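Local coordinates for protein Myo-inositol dehydrogenase (Corynebacterium glutamicum, PDB 3EUW) that probably catalyses the NAD+-dependent oxidation of myo-inositol, as a tetrameric member of the Gfo/Idh/MocA oxidoreductase family, at residues 16-21 against 284-289; 103-108 against 309-314; 187-192 against 314-319. All coordinates share one frame; numbering follows the deposited sequence.

Contact 1 (16-21 against 284-289)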
loop_
_atom_site.group_PDB
_atom_site.type_symbol
_atom_site.label_atom_id
_atom_site.label_comp_id
_atom_site.label_asym_id
_atom_site.label_seq_id
_atom_site.Cartn_x
_atom_site.Cartn_y
_atom_site.Cartn_z
ATOM N N GLY A 16 9.845 -23.271 -23.948
ATOM C CA GLY A 16 9.525 -23.422 -25.357
ATOM C C GLY A 16 8.057 -23.114 -25.601
ATOM O O GLY A 16 7.694 -22.484 -26.593
ATOM N N HIS A 17 7.202 -23.549 -24.685
ATOM C CA HIS A 17 5.777 -23.300 -24.825
ATOM C C HIS A 17 5.460 -21.815 -24.795
ATOM O O HIS A 17 4.581 -21.351 -25.520
ATOM C CB HIS A 17 4.995 -24.012 -23.723
ATOM C CG HIS A 17 4.665 -25.436 -24.042
ATOM N ND1 HIS A 17 5.614 -26.436 -24.076
ATOM C CD2 HIS A 17 3.486 -26.022 -24.361
ATOM C CE1 HIS A 17 5.033 -27.578 -24.404
ATOM N NE2 HIS A 17 3.744 -27.354 -24.582
ATOM N N VAL A 18 6.175 -21.071 -23.953
ATOM C CA VAL A 18 5.966 -19.633 -23.843
ATOM C C VAL A 18 6.374 -18.924 -25.136
ATOM O O VAL A 18 5.618 -18.133 -25.685
ATOM C CB VAL A 18 6.774 -19.042 -22.664
ATOM C CG1 VAL A 18 6.728 -17.525 -22.703
ATOM C CG2 VAL A 18 6.209 -19.547 -21.355
ATOM N N HIS A 19 7.574 -19.203 -25.621
ATOM C CA HIS A 19 8.024 -18.572 -26.856
ATOM C C HIS A 19 7.100 -18.914 -28.031
ATOM O O HIS A 19 6.701 -18.032 -28.792
ATOM C CB HIS A 19 9.451 -19.001 -27.182
ATOM C CG HIS A 19 10.475 -18.445 -26.248
ATOM N ND1 HIS A 19 10.614 -17.094 -26.019
ATOM C CD2 HIS A 19 11.433 -19.052 -25.509
ATOM C CE1 HIS A 19 11.615 -16.891 -25.183
ATOM N NE2 HIS A 19 12.130 -18.063 -24.858
ATOM N N ALA A 20 6.761 -20.193 -28.168
ATOM C CA ALA A 20 5.886 -20.632 -29.255
ATOM C C ALA A 20 4.590 -19.846 -29.212
ATOM O O ALA A 20 4.164 -19.286 -30.220
ATOM C CB ALA A 20 5.593 -22.147 -29.141
ATOM N N ALA A 21 3.965 -19.798 -28.039
ATOM C CA ALA A 21 2.713 -19.068 -27.896
ATOM C C ALA A 21 2.898 -17.571 -28.173
ATOM O O ALA A 21 2.003 -16.921 -28.712
ATOM C CB ALA A 21 2.144 -19.282 -26.501
ATOM N N ALA A 284 4.555 -10.388 -19.638
ATOM C CA ALA A 284 4.813 -9.221 -20.475
ATOM C C ALA A 284 6.270 -9.143 -20.928
ATOM O O ALA A 284 6.553 -8.810 -22.083
ATOM C CB ALA A 284 4.428 -7.940 -19.726
ATOM N N ALA A 285 7.195 -9.451 -20.024
ATOM C CA ALA A 285 8.619 -9.392 -20.351
ATOM C C ALA A 285 9.005 -10.292 -21.525
ATOM O O ALA A 285 9.755 -9.875 -22.411
ATOM C CB ALA A 285 9.457 -9.759 -19.126
ATOM N N TYR A 286 8.510 -11.526 -21.531
ATOM C CA TYR A 286 8.861 -12.433 -22.611
ATOM C C TYR A 286 8.341 -11.951 -23.945
ATOM O O TYR A 286 8.998 -12.129 -24.966
ATOM C CB TYR A 286 8.361 -13.850 -22.329
ATOM C CG TYR A 286 9.207 -14.578 -21.315
ATOM C CD1 TYR A 286 10.545 -14.865 -21.578
ATOM C CD2 TYR A 286 8.670 -14.999 -20.096
ATOM C CE1 TYR A 286 11.326 -15.556 -20.662
ATOM C CE2 TYR A 286 9.444 -15.692 -19.174
ATOM C CZ TYR A 286 10.770 -15.968 -19.467
ATOM O OH TYR A 286 11.537 -16.676 -18.575
ATOM N N LYS A 287 7.162 -11.341 -23.935
ATOM C CA LYS A 287 6.576 -10.823 -25.159
ATOM C C LYS A 287 7.375 -9.622 -25.657
ATOM O O LYS A 287 7.626 -9.479 -26.861
ATOM C CB LYS A 287 5.113 -10.430 -24.916
ATOM C CG LYS A 287 4.177 -11.628 -24.748
ATOM C CD LYS A 287 2.740 -11.214 -24.405
ATOM C CE LYS A 287 1.789 -12.411 -24.443
ATOM N NZ LYS A 287 2.215 -13.510 -23.533
ATOM N N ALA A 288 7.785 -8.762 -24.724
ATOM C CA ALA A 288 8.543 -7.578 -25.092
ATOM C C ALA A 288 9.917 -7.997 -25.586
ATOM O O ALA A 288 10.464 -7.397 -26.505
ATOM C CB ALA A 288 8.664 -6.638 -23.904
ATOM N N GLU A 289 10.471 -9.036 -24.974
ATOM C CA GLU A 289 11.774 -9.523 -25.374
ATOM C C GLU A 289 11.703 -10.049 -26.813
ATOM O O GLU A 289 12.598 -9.794 -27.614
ATOM C CB GLU A 289 12.238 -10.640 -24.442
ATOM C CG GLU A 289 13.659 -11.130 -24.700
ATOM C CD GLU A 289 14.082 -12.210 -23.717
ATOM O OE1 GLU A 289 13.513 -13.322 -23.774
ATOM O OE2 GLU A 289 14.972 -11.952 -22.881
HETATM O O HOH W 1 8.488 -14.822 -25.834
#

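Contact 2 (103-108 against 309-314)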
loop_
_atom_site.group_PDB
_atom_site.type_symbol
_atom_site.label_atom_id
_atom_site.label_comp_id
_atom_site.label_asym_id
_atom_site.label_seq_id
_atom_site.Cartn_x
_atom_site.Cartn_y
_atom_site.Cartn_z
ATOM N N GLU A 103 35.287 -21.139 -20.170
ATOM C CA GLU A 103 36.228 -21.503 -21.229
ATOM C C GLU A 103 35.499 -21.829 -22.531
ATOM O O GLU A 103 35.911 -21.392 -23.604
ATOM C CB GLU A 103 37.098 -22.691 -20.809
ATOM C CG GLU A 103 38.119 -22.334 -19.746
ATOM C CD GLU A 103 38.865 -21.060 -20.092
ATOM O OE1 GLU A 103 39.600 -21.057 -21.104
ATOM O OE2 GLU A 103 38.708 -20.056 -19.360
HETATM N N MSE A 104 34.416 -22.592 -22.439
HETATM C CA MSE A 104 33.643 -22.922 -23.633
HETATM C C MSE A 104 33.055 -21.641 -24.212
HETATM O O MSE A 104 32.959 -21.482 -25.435
HETATM C CB MSE A 104 32.516 -23.902 -23.292
HETATM C CG MSE A 104 33.037 -25.258 -22.772
HETATM SE SE MSE A 104 34.188 -26.155 -24.106
HETATM C CE MSE A 104 32.872 -26.214 -25.598
ATOM N N VAL A 105 32.651 -20.734 -23.326
ATOM C CA VAL A 105 32.082 -19.464 -23.750
ATOM C C VAL A 105 33.140 -18.722 -24.549
ATOM O O VAL A 105 32.846 -18.116 -25.575
ATOM C CB VAL A 105 31.665 -18.580 -22.548
ATOM C CG1 VAL A 105 31.245 -17.204 -23.046
ATOM C CG2 VAL A 105 30.523 -19.248 -21.763
ATOM N N ARG A 106 34.379 -18.779 -24.070
ATOM C CA ARG A 106 35.485 -18.119 -24.748
ATOM C C ARG A 106 35.764 -18.787 -26.092
ATOM O O ARG A 106 35.967 -18.113 -27.096
ATOM C CB ARG A 106 36.755 -18.158 -23.884
ATOM C CG ARG A 106 36.656 -17.400 -22.556
ATOM C CD ARG A 106 37.986 -17.441 -21.799
ATOM N NE ARG A 106 37.879 -16.998 -20.406
ATOM C CZ ARG A 106 37.486 -15.787 -20.030
ATOM N NH1 ARG A 106 37.156 -14.881 -20.943
ATOM N NH2 ARG A 106 37.431 -15.480 -18.739
ATOM N N ALA A 107 35.776 -20.115 -26.106
ATOM C CA ALA A 107 36.033 -20.856 -27.335
ATOM C C ALA A 107 34.992 -20.475 -28.377
ATOM O O ALA A 107 35.320 -20.155 -29.518
ATOM C CB ALA A 107 35.985 -22.348 -27.065
ATOM N N CYS A 108 33.729 -20.508 -27.968
ATOM C CA CYS A 108 32.642 -20.157 -28.864
ATOM C C CYS A 108 32.840 -18.759 -29.445
ATOM O O CYS A 108 32.701 -18.555 -30.651
ATOM C CB CYS A 108 31.305 -20.230 -28.130
ATOM S SG CYS A 108 29.948 -19.512 -29.056
ATOM N N ASP A 309 27.100 -9.352 -22.900
ATOM C CA ASP A 309 26.404 -9.292 -21.620
ATOM C C ASP A 309 26.321 -10.696 -21.039
ATOM O O ASP A 309 26.305 -10.872 -19.823
ATOM C CB ASP A 309 24.995 -8.719 -21.785
ATOM C CG ASP A 309 25.003 -7.271 -22.245
ATOM O OD1 ASP A 309 25.748 -6.452 -21.661
ATOM O OD2 ASP A 309 24.251 -6.951 -23.186
ATOM N N GLY A 310 26.272 -11.692 -21.920
ATOM C CA GLY A 310 26.208 -13.073 -21.478
ATOM C C GLY A 310 27.541 -13.536 -20.912
ATOM O O GLY A 310 27.596 -14.306 -19.956
ATOM N N VAL A 311 28.623 -13.048 -21.506
ATOM C CA VAL A 311 29.958 -13.409 -21.059
ATOM C C VAL A 311 30.256 -12.805 -19.688
ATOM O O VAL A 311 30.685 -13.504 -18.770
ATOM C CB VAL A 311 31.028 -12.909 -22.062
ATOM C CG1 VAL A 311 32.414 -13.287 -21.579
ATOM C CG2 VAL A 311 30.758 -13.496 -23.447
ATOM N N ILE A 312 30.016 -11.504 -19.564
ATOM C CA ILE A 312 30.276 -10.784 -18.329
ATOM C C ILE A 312 29.380 -11.241 -17.175
ATOM O O ILE A 312 29.806 -11.270 -16.019
ATOM C CB ILE A 312 30.119 -9.265 -18.547
ATOM C CG1 ILE A 312 31.074 -8.811 -19.661
ATOM C CG2 ILE A 312 30.434 -8.515 -17.265
ATOM C CD1 ILE A 312 30.894 -7.361 -20.093
ATOM N N ALA A 313 28.142 -11.606 -17.489
ATOM C CA ALA A 313 27.229 -12.066 -16.459
ATOM C C ALA A 313 27.795 -13.335 -15.836
ATOM O O ALA A 313 27.761 -13.500 -14.615
ATOM C CB ALA A 313 25.859 -12.327 -17.043
ATOM N N LEU A 314 28.337 -14.218 -16.669
ATOM C CA LEU A 314 28.907 -15.464 -16.161
ATOM C C LEU A 314 30.182 -15.168 -15.389
ATOM O O LEU A 314 30.433 -15.754 -14.332
ATOM C CB LEU A 314 29.197 -16.450 -17.307
ATOM C CG LEU A 314 29.917 -17.746 -16.896
ATOM C CD1 LEU A 314 29.046 -18.502 -15.883
ATOM C CD2 LEU A 314 30.204 -18.635 -18.121
#

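Contact 3 (187-192 against 314-319)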
loop_
_atom_site.group_PDB
_atom_site.type_symbol
_atom_site.label_atom_id
_atom_site.label_comp_id
_atom_site.label_asym_id
_atom_site.label_seq_id
_atom_site.Cartn_x
_atom_site.Cartn_y
_atom_site.Cartn_z
ATOM N N PRO A 187 26.818 -0.688 -15.905
ATOM C CA PRO A 187 27.609 -1.515 -16.819
ATOM C C PRO A 187 29.005 -1.858 -16.333
ATOM O O PRO A 187 29.482 -2.977 -16.516
ATOM C CB PRO A 187 27.661 -0.676 -18.101
ATOM C CG PRO A 187 26.440 0.176 -18.014
ATOM C CD PRO A 187 26.392 0.554 -16.567
ATOM N N ASN A 188 29.656 -0.885 -15.712
ATOM C CA ASN A 188 31.021 -1.052 -15.245
ATOM C C ASN A 188 31.189 -1.450 -13.781
ATOM O O ASN A 188 31.191 -0.604 -12.886
ATOM C CB ASN A 188 31.781 0.241 -15.527
ATOM C CG ASN A 188 31.571 0.725 -16.952
ATOM O OD1 ASN A 188 31.595 1.930 -17.225
ATOM N ND2 ASN A 188 31.367 -0.218 -17.874
ATOM N N ILE A 189 31.345 -2.750 -13.552
ATOM C CA ILE A 189 31.537 -3.282 -12.211
ATOM C C ILE A 189 33.035 -3.547 -12.039
ATOM O O ILE A 189 33.672 -4.125 -12.919
ATOM C CB ILE A 189 30.763 -4.600 -12.019
ATOM C CG1 ILE A 189 29.273 -4.389 -12.324
ATOM C CG2 ILE A 189 30.984 -5.131 -10.608
ATOM C CD1 ILE A 189 28.567 -3.389 -11.435
ATOM N N VAL A 190 33.601 -3.124 -10.916
ATOM C CA VAL A 190 35.019 -3.331 -10.695
ATOM C C VAL A 190 35.347 -4.368 -9.625
ATOM O O VAL A 190 36.337 -5.084 -9.754
ATOM C CB VAL A 190 35.735 -1.997 -10.357
ATOM C CG1 VAL A 190 35.627 -1.048 -11.530
ATOM C CG2 VAL A 190 35.124 -1.358 -9.127
ATOM N N GLU A 191 34.520 -4.460 -8.584
ATOM C CA GLU A 191 34.756 -5.425 -7.506
ATOM C C GLU A 191 33.534 -6.280 -7.190
ATOM O O GLU A 191 32.391 -5.849 -7.371
ATOM C CB GLU A 191 35.213 -4.713 -6.227
ATOM C CG GLU A 191 36.460 -3.841 -6.397
ATOM C CD GLU A 191 37.028 -3.346 -5.076
ATOM O OE1 GLU A 191 36.246 -3.108 -4.132
ATOM O OE2 GLU A 191 38.263 -3.180 -4.985
ATOM N N VAL A 192 33.792 -7.485 -6.695
ATOM C CA VAL A 192 32.731 -8.409 -6.360
ATOM C C VAL A 192 32.920 -9.057 -4.994
ATOM O O VAL A 192 33.978 -9.603 -4.695
ATOM C CB VAL A 192 32.631 -9.519 -7.418
ATOM C CG1 VAL A 192 31.621 -10.566 -6.995
ATOM C CG2 VAL A 192 32.228 -8.911 -8.756
ATOM N N LEU A 314 28.337 -14.218 -16.669
ATOM C CA LEU A 314 28.907 -15.464 -16.161
ATOM C C LEU A 314 30.182 -15.168 -15.389
ATOM O O LEU A 314 30.433 -15.754 -14.332
ATOM C CB LEU A 314 29.197 -16.450 -17.307
ATOM C CG LEU A 314 29.917 -17.746 -16.896
ATOM C CD1 LEU A 314 29.046 -18.502 -15.883
ATOM C CD2 LEU A 314 30.204 -18.635 -18.121
ATOM N N GLU A 315 30.992 -14.254 -15.909
ATOM C CA GLU A 315 32.234 -13.894 -15.223
ATOM C C GLU A 315 31.940 -13.326 -13.831
ATOM O O GLU A 315 32.671 -13.601 -12.880
ATOM C CB GLU A 315 33.046 -12.875 -16.042
ATOM C CG GLU A 315 33.543 -13.396 -17.388
ATOM C CD GLU A 315 34.262 -12.330 -18.219
ATOM O OE1 GLU A 315 33.766 -11.189 -18.319
ATOM O OE2 GLU A 315 35.324 -12.632 -18.792
ATOM N N LEU A 316 30.882 -12.531 -13.713
ATOM C CA LEU A 316 30.513 -11.954 -12.426
ATOM C C LEU A 316 30.067 -13.095 -11.518
ATOM O O LEU A 316 30.420 -13.142 -10.337
ATOM C CB LEU A 316 29.376 -10.934 -12.581
ATOM C CG LEU A 316 29.684 -9.588 -13.256
ATOM C CD1 LEU A 316 28.423 -8.714 -13.257
ATOM C CD2 LEU A 316 30.806 -8.870 -12.519
ATOM N N ALA A 317 29.296 -14.028 -12.071
ATOM C CA ALA A 317 28.843 -15.156 -11.263
ATOM C C ALA A 317 30.069 -15.952 -10.787
ATOM O O ALA A 317 30.125 -16.384 -9.637
ATOM C CB ALA A 317 27.890 -16.047 -12.062
ATOM N N ASN A 318 31.057 -16.134 -11.660
ATOM C CA ASN A 318 32.251 -16.876 -11.254
ATOM C C ASN A 318 32.994 -16.094 -10.176
ATOM O O ASN A 318 33.515 -16.678 -9.222
ATOM C CB ASN A 318 33.174 -17.154 -12.450
ATOM C CG ASN A 318 32.601 -18.199 -13.393
ATOM O OD1 ASN A 318 31.779 -19.014 -12.990
ATOM N ND2 ASN A 318 33.050 -18.193 -14.645
ATOM N N ALA A 319 33.029 -14.769 -10.311
ATOM C CA ALA A 319 33.704 -13.951 -9.319
ATOM C C ALA A 319 32.980 -14.087 -7.985
ATOM O O ALA A 319 33.624 -14.125 -6.929
ATOM C CB ALA A 319 33.746 -12.491 -9.753
#

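Contact 1 (16-21 against 284-289)
V18 and Y286 make the apolar part of this contact. The CG1 methyl of V18 lies 4.0 Å from CB of Y286 and only slightly farther from the start of its ring, and the two side chains cross at about a right angle. With CG1 anti to the backbone N (chi1 171°), V18 sends this branch, and not CG2, to the tyrosine.

The aromatic pair is looser. The rings of H19 and Y286 stand nearly perpendicular, at 84°, but their centroids are 6.0 Å apart and the approach is oblique. The local axes of 16-21 and 284-289 cross at -58°, 10.2 Å apart at closest approach. Helix 14-25 is the first of the Rossmann domain and carries G16, consistent with the last glycine of a GxGxxG dinucleotide-binding turn; helix 283-299 packs across it.

The polar link across the segments is a water, hydrogen-bonded to ND1 of H19 (3.1 Å) and donating to the carbonyl O of Y286 (2.9 Å). NE2 of H19 is hydrogen-bonded to E95. OE1 of E289 lies at the edge of the imidazole, near its plane, 4.3 Å from CE1 of H19 and not bonded to it.

Contact 2 (103-108 against 309-314)
V105 reaches from helix 102-112 to two residues of helix 307-326, using a different methyl for each. Its CG1 meets CG2 of V311 at 3.8 Å, and its CG2 meets CD2 of L314 at 3.7 Å. The division follows from chi1 of 173°: CG1 is anti to the backbone N and CG2 anti to the carbonyl carbon, so the fork of the side chain spans two positions one helical turn apart on the other helix. V311 and L314 answer with single methyls. V105 and V311 meet at a slant, whereas V105 and L314 slide past each other in opposite directions. All three residues are buried, and the backbones come closest at the two valines, whose CA atoms are 7.0 Å apart. No hydrogen bond joins the segments, and the 150 Å² buried between them comes mainly from these three side chains.

The exposed flank is built differently. R106 extends along the side of the apolar patch, and its NH1 stays 5.0 Å from CG1 of V311. Its NE makes a salt bridge with OE2 of E103 one turn earlier at 3.3 Å; the carboxylate oxygen lies at the edge of the guanidinium, in its plane, but an N-H...O angle of 141° marks the hydrogen bond as weak.

Helix 102-112 belongs to the NAD-binding Rossmann domain, following strand 92-94 and preceding edge strand 119-121. Helix 307-326 returns from the C-terminal part of the chain to pack on it, an interdomain helix pair consistent with the two-domain architecture of the Gfo/Idh/MocA family.

Contact 3 (187-192 against 314-319)
Helix-on-sheet packing in the C-terminal domain of this Gfo/Idh/MocA protein brings helix 307-326 against strand 189-197 of the mixed sheet. Locally the strand and helix run in nearly the same direction, at 26°, with their axes 9.2 Å apart. V192 is the main contributor from the strand. Its CB lies 3.9 Å from CB of A319, and its CG1 is equally near the carbonyl C of the same alanine, so the valine rests on the small side chain and on the backbone behind it. This permits a close approach, with CA atoms of V192 and A319 6.4 Å apart. The other valine methyl, CG2, lies between A319 and the leucine one turn earlier, 4.0 Å from CD2 of L316.

L316 leaves the helix to one side, yet its end swings to the strand: chi1 of -71° places CG anti to the carbonyl carbon; CD1 continues the extended chain, while CD2 branches off it toward the strand and meets V192, the two side chains crossing at about a right angle. The same methyl meets CG2 of I189 at 4.2 Å, so one leucine branch touches both strand residues. I189 and V192 are three apart and still point to the same side because V190 and E191 form a classic beta bulge opposite R218, both turned away from the helix.

On the sheet, L217 of neighbouring strand 212-219 touches both I189 and V192, while V192 also pairs through its backbone with V330 of strand 330-331. L179 of helix 169-185 borders L316 and A317, and I102 of helix 102-112 lies beside E315 and N318.

Contacts 2 and 3 use successive parts of helix 307-326, with centres 12 Å apart. L314 belongs to both segments, but its side chain serves contact 2, and a long, weak ion pair between NH2 of R106 and OE2 of E315 (3.5 Å) is where the two contacts touch. This helix therefore joins the Rossmann domain to the mixed sheet. Contact 1 lies on the opposite side of the chain's centre, 24 Å from contact 2 and 28 Å from contact 3 between centres, and uses the preceding helix, 283-299. The sodium ion, bound by I23, A24, N26 and L29, is about 11 Å from the side chain of H19 and takes no part in contact 1.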